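Neutral ceramidase (Pseudomonas aeruginosa, PDB 2ZWS) hydrolyses the N-acyl linkage of ceramides to sphingosine and free fatty acid with the aid of a zinc ion, and also catalyses the reverse synthesis. Local coordinates at residues T389-P394 against I497-S502; Q402-G407 against A431-V436. One frame throughout, in Å; residues are numbered along the deposited sequence.

Interaction 1. Residues T389-P394 against I497-S502; sequences TPTVLP and IAPDLS
Val392 and Ala498 mark the nearest approach of the two backbones, their CA atoms 5.6 Å apart, where the start of strand 392-400 passes an irregular segment of the loop that follows helix 471-488. The two main chains are not hydrogen-bonded to each other. The strand pairs instead with the end of strand 295-303 and the residue beyond it, through backbone bonds of Thr391 with Phe304 and Leu393 with Val302.

Val392 carries the contact. Its CB points at the loop, and with CG1 anti to the backbone N (chi1 171°) both methyls are presented to it. Val392 CG2 lies 3.8 Å from Pro499 CD, while Val392 CG1 rests 3.9 Å from Ala498 CA. Both also lie against the backbone of Ile497, whose O is 3.7 Å from Val392 CG2. A branched side chain suits this place because one methyl can serve the proline and the other the alanine. Thr391 touches only loosely, its OG1 4.4 Å from Pro499 CG. The small methyl of Ala498 fits among Phe301, Leu72 and Gln68, and Gln68 NE2, of an inferred substrate-binding residue, donates a hydrogen bond to Val392 O.

Beyond Pro499 the loop braces itself. Asp500 OD1 accepts from Ser502 N at 3.0 Å, forming an Asx turn, and from Ser502 OG at 2.6 Å; the amide comes on the anti side of the carboxylate, the hydroxyl on the syn side, both from the same face.

Chemically, this is a light surface contact of a valine with a proline ring, an alanine and a peptide carbonyl, without directional bonds between the segments. Proline is apt here, having no amide hydrogen that would seek an acceptor and a ring that stiffens the loop where it lies against the strand.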
loop_
_atom_site.group_PDB
_atom_site.type_symbol
_atom_site.label_atom_id
_atom_site.label_comp_id
_atom_site.label_asym_id
_atom_site.label_seq_id
_atom_site.Cartn_x
_atom_site.Cartn_y
_atom_site.Cartn_z
ATOM N N THR A 389 -5.472 18.928 5.195
ATOM C CA THR A 389 -4.613 17.887 5.729
ATOM C C THR A 389 -5.116 17.508 7.124
ATOM O O THR A 389 -5.810 18.285 7.761
ATOM C CB THR A 389 -3.142 18.367 5.805
ATOM O OG1 THR A 389 -3.089 19.719 6.303
ATOM C CG2 THR A 389 -2.474 18.293 4.441
ATOM N N PRO A 390 -4.809 16.277 7.590
ATOM C CA PRO A 390 -5.304 15.861 8.921
ATOM C C PRO A 390 -4.737 16.625 10.109
ATOM O O PRO A 390 -3.659 17.211 10.024
ATOM C CB PRO A 390 -4.892 14.380 9.024
ATOM C CG PRO A 390 -3.897 14.151 7.944
ATOM C CD PRO A 390 -4.076 15.197 6.889
ATOM N N THR A 391 -5.471 16.575 11.216
ATOM C CA THR A 391 -5.086 17.209 12.468
ATOM C C THR A 391 -5.078 16.246 13.648
ATOM O O THR A 391 -4.430 16.517 14.647
ATOM C CB THR A 391 -6.022 18.380 12.794
ATOM O OG1 THR A 391 -7.358 17.900 12.965
ATOM C CG2 THR A 391 -5.986 19.430 11.655
ATOM N N VAL A 392 -5.831 15.143 13.541
ATOM C CA VAL A 392 -5.943 14.183 14.647
ATOM C C VAL A 392 -5.403 12.879 14.095
ATOM O O VAL A 392 -5.940 12.366 13.111
ATOM C CB VAL A 392 -7.411 14.014 15.128
ATOM C CG1 VAL A 392 -7.530 12.838 16.131
ATOM C CG2 VAL A 392 -7.957 15.343 15.686
ATOM N N LEU A 393 -4.331 12.380 14.695
ATOM C CA LEU A 393 -3.580 11.279 14.079
ATOM C C LEU A 393 -3.424 10.085 15.014
ATOM O O LEU A 393 -3.276 10.262 16.225
ATOM C CB LEU A 393 -2.198 11.773 13.619
ATOM C CG LEU A 393 -2.238 12.795 12.462
ATOM C CD1 LEU A 393 -0.873 13.338 12.265
ATOM C CD2 LEU A 393 -2.747 12.121 11.192
ATOM N N PRO A 394 -3.488 8.862 14.455
ATOM C CA PRO A 394 -3.385 7.661 15.266
ATOM C C PRO A 394 -1.924 7.334 15.568
ATOM O O PRO A 394 -1.058 7.403 14.667
ATOM C CB PRO A 394 -3.979 6.580 14.353
ATOM C CG PRO A 394 -3.600 7.021 12.945
ATOM C CD PRO A 394 -3.648 8.562 13.014
ATOM N N ILE A 497 -10.716 12.875 18.842
ATOM C CA ILE A 497 -12.030 12.478 18.405
ATOM C C ILE A 497 -11.584 12.732 16.955
ATOM O O ILE A 497 -11.217 13.863 16.625
ATOM C CB ILE A 497 -13.208 13.407 18.696
ATOM C CG1 ILE A 497 -13.710 13.195 20.124
ATOM C CG2 ILE A 497 -14.336 13.074 17.706
ATOM C CD1 ILE A 497 -14.064 11.752 20.440
ATOM N N ALA A 498 -11.514 11.699 16.110
ATOM C CA ALA A 498 -11.069 11.896 14.733
ATOM C C ALA A 498 -12.222 12.522 13.947
ATOM O O ALA A 498 -13.330 11.994 13.958
ATOM C CB ALA A 498 -10.656 10.588 14.108
ATOM N N PRO A 499 -11.980 13.665 13.287
ATOM C CA PRO A 499 -13.079 14.325 12.562
ATOM C C PRO A 499 -13.686 13.429 11.482
ATOM O O PRO A 499 -12.964 12.758 10.756
ATOM C CB PRO A 499 -12.408 15.553 11.939
ATOM C CG PRO A 499 -11.215 15.815 12.782
ATOM C CD PRO A 499 -10.726 14.435 13.204
ATOM N N ASP A 500 -15.010 13.404 11.393
ATOM C CA ASP A 500 -15.704 12.650 10.354
ATOM C C ASP A 500 -16.063 13.614 9.227
ATOM O O ASP A 500 -16.898 14.524 9.385
ATOM C CB ASP A 500 -16.945 11.967 10.947
ATOM C CG ASP A 500 -17.696 11.078 9.952
ATOM O OD1 ASP A 500 -17.353 11.036 8.752
ATOM O OD2 ASP A 500 -18.662 10.412 10.388
ATOM N N LEU A 501 -15.401 13.433 8.095
ATOM C CA LEU A 501 -15.573 14.330 6.950
ATOM C C LEU A 501 -16.401 13.656 5.861
ATOM O O LEU A 501 -16.499 14.139 4.728
ATOM C CB LEU A 501 -14.222 14.775 6.409
ATOM C CG LEU A 501 -13.316 15.638 7.304
ATOM C CD1 LEU A 501 -12.277 16.401 6.433
ATOM C CD2 LEU A 501 -14.051 16.579 8.224
ATOM N N SER A 502 -17.027 12.538 6.224
ATOM C CA SER A 502 -17.755 11.726 5.258
ATOM C C SER A 502 -18.947 12.442 4.586
ATOM O O SER A 502 -19.276 12.113 3.453
ATOM C CB SER A 502 -18.207 10.401 5.882
ATOM O OG SER A 502 -19.166 10.632 6.902
#

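Interaction 2. Residues Q402-G407 against A431-V436; sequences QLELLG and AGIRHV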
loop_
_atom_site.group_PDB
_atom_site.type_symbol
_atom_site.label_atom_id
_atom_site.label_comp_id
_atom_site.label_asym_id
_atom_site.label_seq_id
_atom_site.Cartn_x
_atom_site.Cartn_y
_atom_site.Cartn_z
ATOM N N GLN A 402 8.821 -10.569 22.546
ATOM C CA GLN A 402 9.919 -9.588 22.727
ATOM C C GLN A 402 9.993 -8.547 21.611
ATOM O O GLN A 402 10.951 -7.763 21.547
ATOM C CB GLN A 402 11.271 -10.311 22.852
ATOM C CG GLN A 402 11.778 -10.945 21.540
ATOM C CD GLN A 402 11.436 -12.428 21.356
ATOM O OE1 GLN A 402 12.245 -13.181 20.789
ATOM N NE2 GLN A 402 10.250 -12.839 21.767
ATOM N N LEU A 403 9.003 -8.561 20.717
ATOM C CA LEU A 403 8.925 -7.584 19.619
ATOM C C LEU A 403 7.952 -6.476 19.931
ATOM O O LEU A 403 6.908 -6.713 20.527
ATOM C CB LEU A 403 8.393 -8.231 18.345
ATOM C CG LEU A 403 9.050 -9.514 17.891
ATOM C CD1 LEU A 403 8.408 -9.939 16.561
ATOM C CD2 LEU A 403 10.551 -9.331 17.746
ATOM N N GLU A 404 8.299 -5.265 19.512
ATOM C CA GLU A 404 7.295 -4.198 19.475
ATOM C C GLU A 404 7.214 -3.677 18.070
ATOM O O GLU A 404 8.235 -3.472 17.424
ATOM C CB GLU A 404 7.604 -3.053 20.430
ATOM C CG GLU A 404 7.129 -3.310 21.832
ATOM C CD GLU A 404 7.395 -2.145 22.788
ATOM O OE1 GLU A 404 8.373 -1.373 22.583
ATOM O OE2 GLU A 404 6.626 -2.027 23.765
ATOM N N LEU A 405 5.981 -3.485 17.611
ATOM C CA LEU A 405 5.709 -3.052 16.257
ATOM C C LEU A 405 4.988 -1.712 16.383
ATOM O O LEU A 405 3.953 -1.603 17.036
ATOM C CB LEU A 405 4.830 -4.105 15.575
ATOM C CG LEU A 405 4.270 -3.771 14.195
ATOM C CD1 LEU A 405 5.385 -3.508 13.161
ATOM C CD2 LEU A 405 3.331 -4.860 13.709
ATOM N N LEU A 406 5.564 -0.674 15.795
ATOM C CA LEU A 406 4.966 0.652 15.846
ATOM C C LEU A 406 4.274 0.968 14.543
ATOM O O LEU A 406 4.827 0.716 13.467
ATOM C CB LEU A 406 6.034 1.722 16.055
ATOM C CG LEU A 406 6.728 1.922 17.412
ATOM C CD1 LEU A 406 7.102 0.668 18.142
ATOM C CD2 LEU A 406 7.977 2.823 17.233
ATOM N N GLY A 407 3.061 1.523 14.640
ATOM C CA GLY A 407 2.337 1.936 13.445
ATOM C C GLY A 407 2.315 3.462 13.444
ATOM O O GLY A 407 1.704 4.078 14.336
ATOM N N ALA A 431 11.029 -3.914 29.901
ATOM C CA ALA A 431 9.819 -4.732 29.693
ATOM C C ALA A 431 10.090 -6.063 28.973
ATOM O O ALA A 431 9.167 -6.871 28.775
ATOM C CB ALA A 431 8.764 -3.939 28.945
ATOM N N GLY A 432 11.339 -6.261 28.563
ATOM C CA GLY A 432 11.759 -7.487 27.898
ATOM C C GLY A 432 11.690 -7.367 26.385
ATOM O O GLY A 432 11.810 -8.376 25.672
ATOM N N ILE A 433 11.532 -6.142 25.887
ATOM C CA ILE A 433 11.537 -5.936 24.434
ATOM C C ILE A 433 12.967 -5.947 23.900
ATOM O O ILE A 433 13.850 -5.268 24.438
ATOM C CB ILE A 433 10.850 -4.604 24.050
ATOM C CG1 ILE A 433 9.387 -4.582 24.522
ATOM C CG2 ILE A 433 10.951 -4.363 22.538
ATOM C CD1 ILE A 433 8.560 -5.793 24.085
ATOM N N ARG A 434 13.182 -6.688 22.817
ATOM C CA ARG A 434 14.511 -6.812 22.222
ATOM C C ARG A 434 14.597 -6.318 20.779
ATOM O O ARG A 434 15.677 -6.132 20.254
ATOM C CB ARG A 434 14.990 -8.272 22.306
ATOM C CG ARG A 434 15.061 -8.835 23.757
ATOM C CD ARG A 434 16.153 -8.111 24.578
ATOM N NE ARG A 434 16.163 -8.466 26.008
ATOM C CZ ARG A 434 15.676 -7.706 26.995
ATOM N NH1 ARG A 434 15.104 -6.522 26.758
ATOM N NH2 ARG A 434 15.765 -8.136 28.252
ATOM N N HIS A 435 13.447 -6.142 20.140
ATOM C CA HIS A 435 13.428 -5.667 18.758
ATOM C C HIS A 435 12.255 -4.724 18.584
ATOM O O HIS A 435 11.144 -5.018 19.032
ATOM C CB HIS A 435 13.298 -6.831 17.774
ATOM C CG HIS A 435 14.379 -7.858 17.911
ATOM N ND1 HIS A 435 15.675 -7.639 17.491
ATOM C CD2 HIS A 435 14.359 -9.100 18.435
ATOM C CE1 HIS A 435 16.406 -8.711 17.744
ATOM N NE2 HIS A 435 15.630 -9.612 18.321
ATOM N N VAL A 436 12.518 -3.574 17.981
ATOM C CA VAL A 436 11.460 -2.597 17.704
ATOM C C VAL A 436 11.386 -2.404 16.201
ATOM O O VAL A 436 12.379 -2.090 15.571
ATOM C CB VAL A 436 11.756 -1.258 18.404
ATOM C CG1 VAL A 436 10.711 -0.208 18.047
ATOM C CG2 VAL A 436 11.828 -1.460 19.921
#
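Leu403 and Glu404 pair in parallel with His435 and Val436, joining the two strands of a beta-alpha-beta crossover whose connection includes helix 414-428. Glu404 N donates to His435 O at 2.9 Å. At the start of the pairing, Gln402 O is gripped twice: Arg434 N lies 2.8 Å away in the carbonyl plane, with a nearly straight bond (170°), and His435 N makes a longer one of 3.3 Å. Gly432 permits the turn into this pairing, since its positive phi of 94° would press a CB against the preceding carbonyl.

On the face with Leu403 and His435, Leu403 CD2 lies 3.7 Å from His435 CB and meets the ring obliquely, but this holds for one of two modelled leucine conformers and is less certain than the rest. On the face with Glu404 and Val436, the extended chain of Glu404 crosses Ile433 at about a right angle, placing its CD 3.6 Å from Ile433 CG1. The aliphatic part of glutamate suits this apolar neighbour, while Ser428 OG bonds to its buried OE1. Farther along, Leu406 CD1 packs 3.7 Å from Val436 CG1.

His435 stacks on Tyr148 and bonds through NE2 to Glu289. Helix 414-428 touches Glu404, Ile433 and Val436; helix 471-488 reaches Glu404 and Leu406, and strand 392-400 flanks 403-407 on its other edge.

How the interactions relate
Both interactions reach one four-stranded sheet: interaction 1 lies at the start of strand 392-400, and interaction 2 joins the next strand, 403-407, to 435-439. Their centres are about 28 Å apart, though their nearest atoms come within about 4 Å without touching. In sequence, both segments of interaction 2 fall between those of interaction 1. Interaction 1 borders the inferred substrate site: the side chain of Ala498 is about 4 Å from that of Gln68. Interaction 2 includes no known metal or substrate ligand, but strand 403-407 is soon followed by the zinc ligand Glu411. The Glu404 side chain is about 12 Å from a bound palmitic acid.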